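Local atomic coordinates of beta-L-arabinobiosidase (Bacteroides thetaiotaomicron, PDB entry 5MQR), a protein that probably hydrolyses arabinofuranosyl linkages of plant pectin in a gut bacterium, joining a sialidase-like beta-propeller region to a further glycoside hydrolase domain. Residues A[87-92]-A[106-111]; A[78-83]-A[373-378]; A[54-59]-A[398-403]. All blocks are in the same frame, centred on the assembly; numbering follows the deposited sequence.

Contact 1: A[87-92]-A[106-111]; sequences FYYQYL and FLMTSK
Phe-87 O is gripped by two donors. Thr-109 OG1 donates a hydrogen bond to it, 2.7 Å long, and Ser-110 N gives a longer bond of 3.2 Å. They arrive from opposite faces of the carbonyl plane. The threonine hydroxyl stands anti to its own backbone N (chi1 -168°), which turns it toward the neighbouring strand. Thr-109 OG1 also lies over one face of the Tyr-88 ring, nearer the rim than the centre, and it bonds Gln-86 NE2. The strands form an antiparallel beta hairpin within a four-stranded propeller blade. Phe-87, Tyr-89 and Tyr-91 make hydrogen-bonded pairs with Ser-110, Met-108 and Phe-106. The Phe-106 N bond to Tyr-91 O is short and nearly straight, 2.7 Å and 169°. On the face shared by Tyr-89, Tyr-91, Phe-106 and Met-108, CB of Phe-106 lies over the Tyr-91 ring, 3.8 Å from its centroid. The two ring planes meet obliquely, at 34°. The selenium of Met-108, a selenomethionine, sits at the edge of the Tyr-91 ring, 4.0 Å from CE1, and obliquely to the Tyr-89 ring, making Met-aromatic contacts with both. Tyr-89 OH bonds Trp-399 O. On the face of Tyr-88 and Thr-109, Leu-107 CD2 meets the edge of the Tyr-88 ring. Backbone bonds thus fix the register, rings and selenium pack one face, and the threonine hydroxyl adds a side-chain bond to the backbone ones.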
loop_
_atom_site.group_PDB
_atom_site.type_symbol
_atom_site.label_atom_id
_atom_site.label_comp_id
_atom_site.label_asym_id
_atom_site.label_seq_id
_atom_site.Cartn_x
_atom_site.Cartn_y
_atom_site.Cartn_z
ATOM N N PHE A 87 1.339 -22.897 18.306
ATOM C CA PHE A 87 0.028 -23.160 17.745
ATOM C C PHE A 87 -0.481 -24.494 18.260
ATOM O O PHE A 87 0.292 -25.436 18.392
ATOM C CB PHE A 87 0.064 -23.239 16.233
ATOM C CG PHE A 87 0.421 -21.953 15.553
ATOM C CD1 PHE A 87 1.748 -21.657 15.239
ATOM C CD2 PHE A 87 -0.572 -21.060 15.181
ATOM C CE1 PHE A 87 2.075 -20.486 14.579
ATOM C CE2 PHE A 87 -0.263 -19.891 14.525
ATOM C CZ PHE A 87 1.056 -19.596 14.226
ATOM N N TYR A 88 -1.782 -24.558 18.541
ATOM C CA TYR A 88 -2.489 -25.787 18.825
ATOM C C TYR A 88 -3.622 -25.905 17.811
ATOM O O TYR A 88 -4.443 -24.975 17.648
ATOM C CB TYR A 88 -3.008 -25.777 20.259
ATOM C CG TYR A 88 -1.881 -25.887 21.254
ATOM C CD1 TYR A 88 -1.184 -24.771 21.655
ATOM C CD2 TYR A 88 -1.480 -27.117 21.748
ATOM C CE1 TYR A 88 -0.121 -24.876 22.534
ATOM C CE2 TYR A 88 -0.416 -27.232 22.635
ATOM C CZ TYR A 88 0.265 -26.102 23.021
ATOM O OH TYR A 88 1.321 -26.170 23.906
ATOM N N TYR A 89 -3.653 -27.066 17.144
ATOM C CA TYR A 89 -4.497 -27.353 15.988
ATOM C C TYR A 89 -5.251 -28.631 16.339
ATOM O O TYR A 89 -4.643 -29.689 16.549
ATOM C CB TYR A 89 -3.607 -27.543 14.765
ATOM C CG TYR A 89 -4.308 -27.640 13.427
ATOM C CD1 TYR A 89 -5.055 -28.755 13.088
ATOM C CD2 TYR A 89 -4.177 -26.629 12.472
ATOM C CE1 TYR A 89 -5.680 -28.856 11.867
ATOM C CE2 TYR A 89 -4.782 -26.729 11.229
ATOM C CZ TYR A 89 -5.539 -27.842 10.935
ATOM O OH TYR A 89 -6.183 -27.962 9.727
ATOM N N GLN A 90 -6.572 -28.515 16.444
ATOM C CA GLN A 90 -7.467 -29.618 16.811
ATOM C C GLN A 90 -8.275 -29.957 15.569
ATOM O O GLN A 90 -8.643 -29.054 14.828
ATOM C CB GLN A 90 -8.417 -29.162 17.909
ATOM C CG GLN A 90 -9.140 -30.267 18.617
ATOM C CD GLN A 90 -10.482 -29.854 19.232
ATOM O OE1 GLN A 90 -11.380 -29.409 18.524
ATOM N NE2 GLN A 90 -10.633 -30.048 20.541
ATOM N N TYR A 91 -8.532 -31.240 15.325
ATOM C CA TYR A 91 -9.433 -31.650 14.263
ATOM C C TYR A 91 -10.098 -32.976 14.604
ATOM O O TYR A 91 -9.643 -33.696 15.480
ATOM C CB TYR A 91 -8.722 -31.690 12.889
ATOM C CG TYR A 91 -7.744 -32.811 12.642
ATOM C CD1 TYR A 91 -6.394 -32.675 12.982
ATOM C CD2 TYR A 91 -8.158 -34.000 12.047
ATOM C CE1 TYR A 91 -5.480 -33.694 12.738
ATOM C CE2 TYR A 91 -7.256 -35.037 11.808
ATOM C CZ TYR A 91 -5.930 -34.892 12.168
ATOM O OH TYR A 91 -5.048 -35.908 11.914
ATOM N N LEU A 92 -11.187 -33.282 13.912
ATOM C CA LEU A 92 -11.865 -34.527 14.141
ATOM C C LEU A 92 -11.810 -35.447 12.958
ATOM O O LEU A 92 -11.606 -35.024 11.841
ATOM C CB LEU A 92 -13.286 -34.327 14.620
ATOM C CG LEU A 92 -14.306 -33.672 13.734
ATOM C CD1 LEU A 92 -15.065 -34.676 12.867
ATOM C CD2 LEU A 92 -15.263 -32.905 14.678
ATOM N N PHE A 106 -8.216 -35.175 17.281
ATOM C CA PHE A 106 -6.749 -35.136 17.238
ATOM C C PHE A 106 -6.231 -33.757 17.643
ATOM O O PHE A 106 -6.930 -32.752 17.461
ATOM C CB PHE A 106 -6.242 -35.398 15.831
ATOM C CG PHE A 106 -6.255 -36.842 15.409
ATOM C CD1 PHE A 106 -5.376 -37.754 15.985
ATOM C CD2 PHE A 106 -7.066 -37.265 14.367
ATOM C CE1 PHE A 106 -5.341 -39.087 15.551
ATOM C CE2 PHE A 106 -7.031 -38.573 13.922
ATOM C CZ PHE A 106 -6.167 -39.493 14.511
ATOM N N LEU A 107 -5.014 -33.726 18.181
ATOM C CA LEU A 107 -4.292 -32.481 18.477
ATOM C C LEU A 107 -2.861 -32.513 17.935
ATOM O O LEU A 107 -2.160 -33.539 18.062
ATOM C CB LEU A 107 -4.208 -32.237 19.977
ATOM C CG LEU A 107 -3.601 -30.920 20.460
ATOM C CD1 LEU A 107 -4.578 -29.769 20.217
ATOM C CD2 LEU A 107 -3.231 -31.016 21.924
HETATM N N MSE A 108 -2.428 -31.374 17.401
HETATM C CA MSE A 108 -1.077 -31.164 16.896
HETATM C C MSE A 108 -0.606 -29.799 17.310
HETATM O O MSE A 108 -1.399 -28.862 17.425
HETATM C CB MSE A 108 -1.096 -31.026 15.379
HETATM C CG MSE A 108 -1.519 -32.266 14.652
HETATM SE SE MSE A 108 -1.933 -31.766 12.806
HETATM C CE MSE A 108 -0.119 -31.990 12.087
ATOM N N THR A 109 0.706 -29.657 17.439
ATOM C CA THR A 109 1.301 -28.406 17.873
ATOM C C THR A 109 2.532 -28.012 17.032
ATOM O O THR A 109 3.120 -28.859 16.378
ATOM C CB THR A 109 1.567 -28.438 19.393
ATOM O OG1 THR A 109 1.885 -27.109 19.826
ATOM C CG2 THR A 109 2.692 -29.376 19.769
ATOM N N SER A 110 2.858 -26.713 17.021
ATOM C CA SER A 110 3.988 -26.156 16.251
ATOM C C SER A 110 4.529 -24.878 16.900
ATOM O O SER A 110 3.755 -24.030 17.326
ATOM C CB SER A 110 3.527 -25.871 14.817
ATOM O OG SER A 110 4.558 -25.359 13.986
ATOM N N LYS A 111 5.850 -24.735 16.968
ATOM C CA LYS A 111 6.472 -23.453 17.373
ATOM C C LYS A 111 6.298 -22.354 16.311
ATOM O O LYS A 111 6.052 -21.208 16.658
ATOM C CB LYS A 111 7.956 -23.625 17.684
ATOM C CG LYS A 111 8.227 -24.515 18.900
ATOM C CD LYS A 111 9.584 -25.244 18.844
ATOM C CE LYS A 111 9.447 -26.760 19.069
ATOM N NZ LYS A 111 10.739 -27.412 19.451
#

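Contact 2: A[78-83]-A[373-378]; sequences PMLAYW and RGIQEG
Leu-80 and Ile-375 meet where the first strand of a propeller blade is lined by a loop from much later in the chain. No hydrogen bond runs directly between the two segments, so the polar link is made by water. One water accepts from Leu-80 N and from Arg-373 NE, and donates to Gly-374 O at 2.7 Å. It thereby satisfies a backbone N-H, a side-chain N-H and a carbonyl together. A second water donates to Leu-80 O at 2.6 Å and accepts from Gln-376 N. Ile-375 CA also offers a C-H to Leu-80 O. The apolar contact is centred on Ile-375. Its side chain and that of Leu-80 cross at a slant, with Ile-375 CG1 3.7 Å from Leu-80 CG. Its CD1 carries on to Tyr-82 CB. Arg-373 supplies the remaining contacts. Its CB and CG lie against Pro-78 O. Beyond them a bend at chi2 (77°) carries NE to the first water. NH2 bonds Gln-244 OE1, outside these segments, and Arg-373 O bonds Ser-390 OG. Gln-376 OE1 is held by Gln-244 NE2, and its side chain comes within about 3 Å of a bound calcium ion. Met-79, a selenomethionine, points its first bond away from the loop, but its end curls back through bends at chi2 and chi3. Its SE approaches the Arg-373 guanidinium obliquely, 3.5 Å from NE.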
loop_
_atom_site.group_PDB
_atom_site.type_symbol
_atom_site.label_atom_id
_atom_site.label_comp_id
_atom_site.label_asym_id
_atom_site.label_seq_id
_atom_site.Cartn_x
_atom_site.Cartn_y
_atom_site.Cartn_z
ATOM N N PRO A 78 -11.388 -28.144 11.745
ATOM C CA PRO A 78 -10.279 -27.743 12.582
ATOM C C PRO A 78 -10.618 -26.600 13.532
ATOM O O PRO A 78 -11.503 -25.790 13.237
ATOM C CB PRO A 78 -9.195 -27.335 11.573
ATOM C CG PRO A 78 -9.955 -26.884 10.380
ATOM C CD PRO A 78 -11.195 -27.735 10.341
HETATM N N MSE A 79 -9.910 -26.573 14.654
HETATM C CA MSE A 79 -9.914 -25.469 15.622
HETATM C C MSE A 79 -8.490 -25.048 15.817
HETATM O O MSE A 79 -7.559 -25.836 15.611
HETATM C CB MSE A 79 -10.491 -25.880 16.972
HETATM C CG MSE A 79 -11.872 -26.522 16.850
HETATM SE SE MSE A 79 -13.216 -25.128 16.479
HETATM C CE MSE A 79 -14.318 -26.127 15.165
ATOM N N LEU A 80 -8.297 -23.792 16.210
ATOM C CA LEU A 80 -6.957 -23.220 16.350
ATOM C C LEU A 80 -6.815 -22.311 17.569
ATOM O O LEU A 80 -7.697 -21.495 17.858
ATOM C CB LEU A 80 -6.599 -22.457 15.076
ATOM C CG LEU A 80 -5.155 -21.995 14.863
ATOM C CD1 LEU A 80 -4.195 -23.154 14.642
ATOM C CD2 LEU A 80 -5.152 -21.060 13.657
ATOM N N ALA A 81 -5.702 -22.477 18.292
ATOM C CA ALA A 81 -5.303 -21.558 19.356
ATOM C C ALA A 81 -3.780 -21.338 19.315
ATOM O O ALA A 81 -3.071 -22.053 18.604
ATOM C CB ALA A 81 -5.750 -22.070 20.704
ATOM N N TYR A 82 -3.311 -20.313 20.024
ATOM C CA TYR A 82 -1.886 -20.033 20.186
ATOM C C TYR A 82 -1.584 -19.801 21.656
ATOM O O TYR A 82 -2.151 -18.912 22.276
ATOM C CB TYR A 82 -1.497 -18.808 19.355
ATOM C CG TYR A 82 -0.017 -18.501 19.308
ATOM C CD1 TYR A 82 0.803 -19.092 18.362
ATOM C CD2 TYR A 82 0.563 -17.588 20.208
ATOM C CE1 TYR A 82 2.168 -18.801 18.306
ATOM C CE2 TYR A 82 1.928 -17.293 20.179
ATOM C CZ TYR A 82 2.733 -17.906 19.232
ATOM O OH TYR A 82 4.076 -17.619 19.180
ATOM N N TRP A 83 -0.683 -20.589 22.214
ATOM C CA TRP A 83 -0.482 -20.602 23.646
ATOM C C TRP A 83 0.940 -20.983 23.958
ATOM O O TRP A 83 1.443 -21.950 23.412
ATOM C CB TRP A 83 -1.410 -21.653 24.240
ATOM C CG TRP A 83 -1.406 -21.737 25.704
ATOM C CD1 TRP A 83 -1.926 -20.829 26.570
ATOM C CD2 TRP A 83 -0.873 -22.801 26.502
ATOM N NE1 TRP A 83 -1.752 -21.261 27.866
ATOM C CE2 TRP A 83 -1.116 -22.474 27.849
ATOM C CE3 TRP A 83 -0.224 -24.001 26.207
ATOM C CZ2 TRP A 83 -0.717 -23.302 28.911
ATOM C CZ3 TRP A 83 0.163 -24.837 27.254
ATOM C CH2 TRP A 83 -0.080 -24.482 28.594
ATOM N N ARG A 373 -11.473 -21.571 10.218
ATOM C CA ARG A 373 -11.606 -21.262 11.611
ATOM C C ARG A 373 -10.234 -20.831 12.089
ATOM O O ARG A 373 -9.214 -21.444 11.743
ATOM C CB ARG A 373 -12.103 -22.529 12.303
ATOM C CG ARG A 373 -12.285 -22.460 13.776
ATOM C CD ARG A 373 -13.536 -21.741 14.238
ATOM N NE ARG A 373 -13.497 -21.707 15.707
ATOM C CZ ARG A 373 -14.457 -21.244 16.492
ATOM N NH1 ARG A 373 -15.585 -20.759 15.979
ATOM N NH2 ARG A 373 -14.291 -21.266 17.803
ATOM N N GLY A 374 -10.209 -19.756 12.867
ATOM C CA GLY A 374 -8.980 -19.131 13.330
ATOM C C GLY A 374 -9.010 -19.137 14.848
ATOM O O GLY A 374 -9.754 -19.903 15.464
ATOM N N ILE A 375 -8.235 -18.243 15.439
ATOM C CA ILE A 375 -8.076 -18.178 16.864
ATOM C C ILE A 375 -9.075 -17.179 17.452
ATOM O O ILE A 375 -9.110 -16.015 17.044
ATOM C CB ILE A 375 -6.630 -17.746 17.207
ATOM C CG1 ILE A 375 -5.636 -18.760 16.598
ATOM C CG2 ILE A 375 -6.439 -17.546 18.727
ATOM C CD1 ILE A 375 -4.218 -18.251 16.485
ATOM N N GLN A 376 -9.886 -17.651 18.400
ATOM C CA GLN A 376 -10.784 -16.792 19.129
ATOM C C GLN A 376 -10.053 -15.692 19.889
ATOM O O GLN A 376 -8.896 -15.862 20.298
ATOM C CB GLN A 376 -11.567 -17.588 20.162
ATOM C CG GLN A 376 -12.663 -18.415 19.560
ATOM C CD GLN A 376 -13.561 -18.957 20.624
ATOM O OE1 GLN A 376 -14.404 -18.254 21.137
ATOM N NE2 GLN A 376 -13.378 -20.199 20.964
ATOM N N GLU A 377 -10.735 -14.578 20.089
ATOM C CA GLU A 377 -10.191 -13.499 20.903
ATOM C C GLU A 377 -9.951 -14.016 22.308
ATOM O O GLU A 377 -10.856 -14.615 22.916
ATOM C CB GLU A 377 -11.166 -12.309 20.969
ATOM C CG GLU A 377 -11.343 -11.633 19.631
ATOM C CD GLU A 377 -12.209 -10.396 19.659
ATOM O OE1 GLU A 377 -12.926 -10.151 20.673
ATOM O OE2 GLU A 377 -12.163 -9.686 18.632
ATOM N N GLY A 378 -8.749 -13.769 22.816
ATOM C CA GLY A 378 -8.341 -14.243 24.135
ATOM C C GLY A 378 -7.599 -15.576 24.124
ATOM O O GLY A 378 -7.012 -15.945 25.150
HETATM O O HOH W 1 -10.655 -22.160 16.561
HETATM O O HOH W 2 -9.421 -20.493 19.497
#

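Contact 3: A[54-59]-A[398-403]; sequences IQLVRA and MWISRI
Trp-399 carries its indole anti to its carbonyl carbon (chi1 -73°), and Gln-55 sends CG anti to its backbone N (chi1 -164°). These two turns lay the glutamine chain over one indole face. Gln-55 CB stands 3.6 Å from the centroid of the Trp-399 six-membered ring, almost on its normal. The chain then runs on extended, with its amide plane turned 54° from the ring. A water lies in the indole plane at its edge. It accepts from Trp-399 NE1 at 2.8 Å and, weakly, from Gln-55 NE2. The other end of the amide, OE1, bonds Val-437 N. Replacing Trp-399 with an alanine would probably leave the glutamine chain without its aromatic floor and this water without its stronger donor. The strands are antiparallel, and they contain a classic beta bulge, where Leu-56 and Val-57 both face Met-398. Both backbone N atoms bond Met-398 O, at 2.8 and 3.1 Å, from the same face of its carbonyl plane. Strand 52-57 pairs with strand 397-403, which in turn pairs with 387-393. An early strand completing a late sheet is consistent with the ring closure of a beta-propeller. Within the bulge Val-57 lies side by side with Met-398, CB to CB 3.8 Å. Leu-56 CD1 touches Ile-400 CG2 at 3.6 Å. Ile-54 and Ile-400 exchange two nearly straight backbone hydrogen bonds.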
loop_
_atom_site.group_PDB
_atom_site.type_symbol
_atom_site.label_atom_id
_atom_site.label_comp_id
_atom_site.label_asym_id
_atom_site.label_seq_id
_atom_site.Cartn_x
_atom_site.Cartn_y
_atom_site.Cartn_z
ATOM N N ILE A 54 0.003 -24.363 3.806
ATOM C CA ILE A 54 0.806 -25.437 4.369
ATOM C C ILE A 54 -0.089 -26.625 4.741
ATOM O O ILE A 54 -0.976 -26.493 5.591
ATOM C CB ILE A 54 1.554 -24.985 5.638
ATOM C CG1 ILE A 54 2.395 -23.734 5.360
ATOM C CG2 ILE A 54 2.455 -26.103 6.167
ATOM C CD1 ILE A 54 3.472 -23.893 4.287
ATOM N N GLN A 55 0.158 -27.779 4.118
ATOM C CA GLN A 55 -0.569 -28.985 4.471
ATOM C C GLN A 55 0.033 -29.608 5.738
ATOM O O GLN A 55 1.236 -29.815 5.845
ATOM C CB GLN A 55 -0.554 -29.983 3.321
ATOM C CG GLN A 55 -1.574 -31.097 3.402
ATOM C CD GLN A 55 -1.475 -32.035 2.212
ATOM O OE1 GLN A 55 -0.402 -32.562 1.916
ATOM N NE2 GLN A 55 -2.572 -32.214 1.500
ATOM N N LEU A 56 -0.845 -29.911 6.678
ATOM C CA LEU A 56 -0.480 -30.467 7.952
ATOM C C LEU A 56 -0.667 -31.983 7.975
ATOM O O LEU A 56 0.189 -32.676 8.494
ATOM C CB LEU A 56 -1.332 -29.831 9.054
ATOM C CG LEU A 56 -0.751 -28.598 9.711
ATOM C CD1 LEU A 56 -0.460 -27.531 8.679
ATOM C CD2 LEU A 56 -1.689 -28.072 10.782
ATOM N N VAL A 57 -1.807 -32.466 7.464
ATOM C CA VAL A 57 -2.137 -33.897 7.458
ATOM C C VAL A 57 -2.583 -34.348 6.064
ATOM O O VAL A 57 -3.502 -33.769 5.486
ATOM C CB VAL A 57 -3.257 -34.234 8.473
ATOM C CG1 VAL A 57 -3.490 -35.731 8.496
ATOM C CG2 VAL A 57 -2.918 -33.709 9.874
ATOM N N ARG A 58 -1.908 -35.368 5.533
ATOM C CA ARG A 58 -2.227 -35.953 4.237
ATOM C C ARG A 58 -2.745 -37.348 4.473
ATOM O O ARG A 58 -1.975 -38.250 4.805
ATOM C CB ARG A 58 -0.987 -36.004 3.323
ATOM C CG ARG A 58 -1.251 -36.497 1.903
ATOM C CD ARG A 58 0.031 -36.728 1.121
ATOM N NE ARG A 58 -0.325 -37.034 -0.278
ATOM C CZ ARG A 58 -0.803 -38.202 -0.706
ATOM N NH1 ARG A 58 -0.939 -39.222 0.140
ATOM N NH2 ARG A 58 -1.142 -38.358 -1.992
ATOM N N ALA A 59 -4.049 -37.527 4.299
ATOM C CA ALA A 59 -4.703 -38.826 4.562
ATOM C C ALA A 59 -4.094 -39.937 3.721
ATOM O O ALA A 59 -3.819 -39.735 2.537
ATOM C CB ALA A 59 -6.199 -38.743 4.295
HETATM N N MSE A 398 -5.778 -31.970 6.135
HETATM C CA MSE A 398 -5.802 -30.815 7.044
HETATM C C MSE A 398 -4.731 -29.843 6.618
HETATM O O MSE A 398 -3.579 -30.230 6.319
HETATM C CB MSE A 398 -5.649 -31.220 8.509
HETATM C CG MSE A 398 -6.601 -32.308 8.989
HETATM SE SE MSE A 398 -8.446 -31.915 8.496
HETATM C CE MSE A 398 -8.654 -30.277 9.556
ATOM N N TRP A 399 -5.122 -28.571 6.555
ATOM C CA TRP A 399 -4.261 -27.484 6.102
ATOM C C TRP A 399 -4.279 -26.300 7.085
ATOM O O TRP A 399 -5.198 -26.152 7.914
ATOM C CB TRP A 399 -4.753 -26.957 4.749
ATOM C CG TRP A 399 -4.502 -27.824 3.602
ATOM C CD1 TRP A 399 -5.194 -28.940 3.252
ATOM C CD2 TRP A 399 -3.519 -27.628 2.592
ATOM N NE1 TRP A 399 -4.705 -29.452 2.081
ATOM C CE2 TRP A 399 -3.662 -28.680 1.660
ATOM C CE3 TRP A 399 -2.528 -26.666 2.382
ATOM C CZ2 TRP A 399 -2.846 -28.815 0.553
ATOM C CZ3 TRP A 399 -1.696 -26.801 1.270
ATOM C CH2 TRP A 399 -1.864 -27.871 0.365
ATOM N N ILE A 400 -3.267 -25.453 6.950
ATOM C CA ILE A 400 -3.267 -24.121 7.558
ATOM C C ILE A 400 -2.774 -23.100 6.507
ATOM O O ILE A 400 -2.038 -23.451 5.608
ATOM C CB ILE A 400 -2.439 -24.099 8.882
ATOM C CG1 ILE A 400 -2.929 -22.993 9.831
ATOM C CG2 ILE A 400 -0.922 -23.966 8.625
ATOM C CD1 ILE A 400 -2.378 -23.087 11.258
ATOM N N SER A 401 -3.220 -21.857 6.605
ATOM C CA SER A 401 -2.682 -20.792 5.769
ATOM C C SER A 401 -2.239 -19.649 6.641
ATOM O O SER A 401 -2.924 -19.266 7.582
ATOM C CB SER A 401 -3.685 -20.299 4.720
ATOM O OG SER A 401 -3.662 -21.123 3.555
ATOM N N ARG A 402 -1.064 -19.130 6.325
ATOM C CA ARG A 402 -0.556 -17.913 6.926
ATOM C C ARG A 402 -0.769 -16.772 5.931
ATOM O O ARG A 402 -0.338 -16.859 4.793
ATOM C CB ARG A 402 0.918 -18.070 7.216
ATOM C CG ARG A 402 1.566 -16.832 7.794
ATOM C CD ARG A 402 3.036 -16.897 7.475
ATOM N NE ARG A 402 3.801 -15.912 8.200
ATOM C CZ ARG A 402 5.088 -15.642 7.990
ATOM N NH1 ARG A 402 5.779 -16.252 7.033
ATOM N NH2 ARG A 402 5.677 -14.711 8.743
ATOM N N ILE A 403 -1.397 -15.705 6.392
ATOM C CA ILE A 403 -1.653 -14.515 5.582
ATOM C C ILE A 403 -0.940 -13.325 6.244
ATOM O O ILE A 403 -1.274 -12.971 7.377
ATOM C CB ILE A 403 -3.157 -14.263 5.456
ATOM C CG1 ILE A 403 -3.807 -15.477 4.772
ATOM C CG2 ILE A 403 -3.427 -12.974 4.698
ATOM C CD1 ILE A 403 -5.210 -15.766 5.243
HETATM O O HOH W 3 -5.218 -31.419 0.144
#

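In the fold
From the N terminus the chain first runs through strand 52-57, whose partner, strand 397-403, comes more than 300 residues later. Contact 3 closes this long loop. Strands 74-83 and 86-94 come next. Contact 2 joins the first of them to the loop at 373-378, so its loop lies inside that of contact 3. Contact 1 closes the short hairpin 86-94 to 104-110 and is nested within both. None of the three crosses another. Contacts 1 and 2 share one blade through neighbouring strands. Contact 3 builds another sheet, packed on that blade, where Leu-80 CD1 meets Ile-400 CD1. The early and late parts of the propeller are thereby brought together.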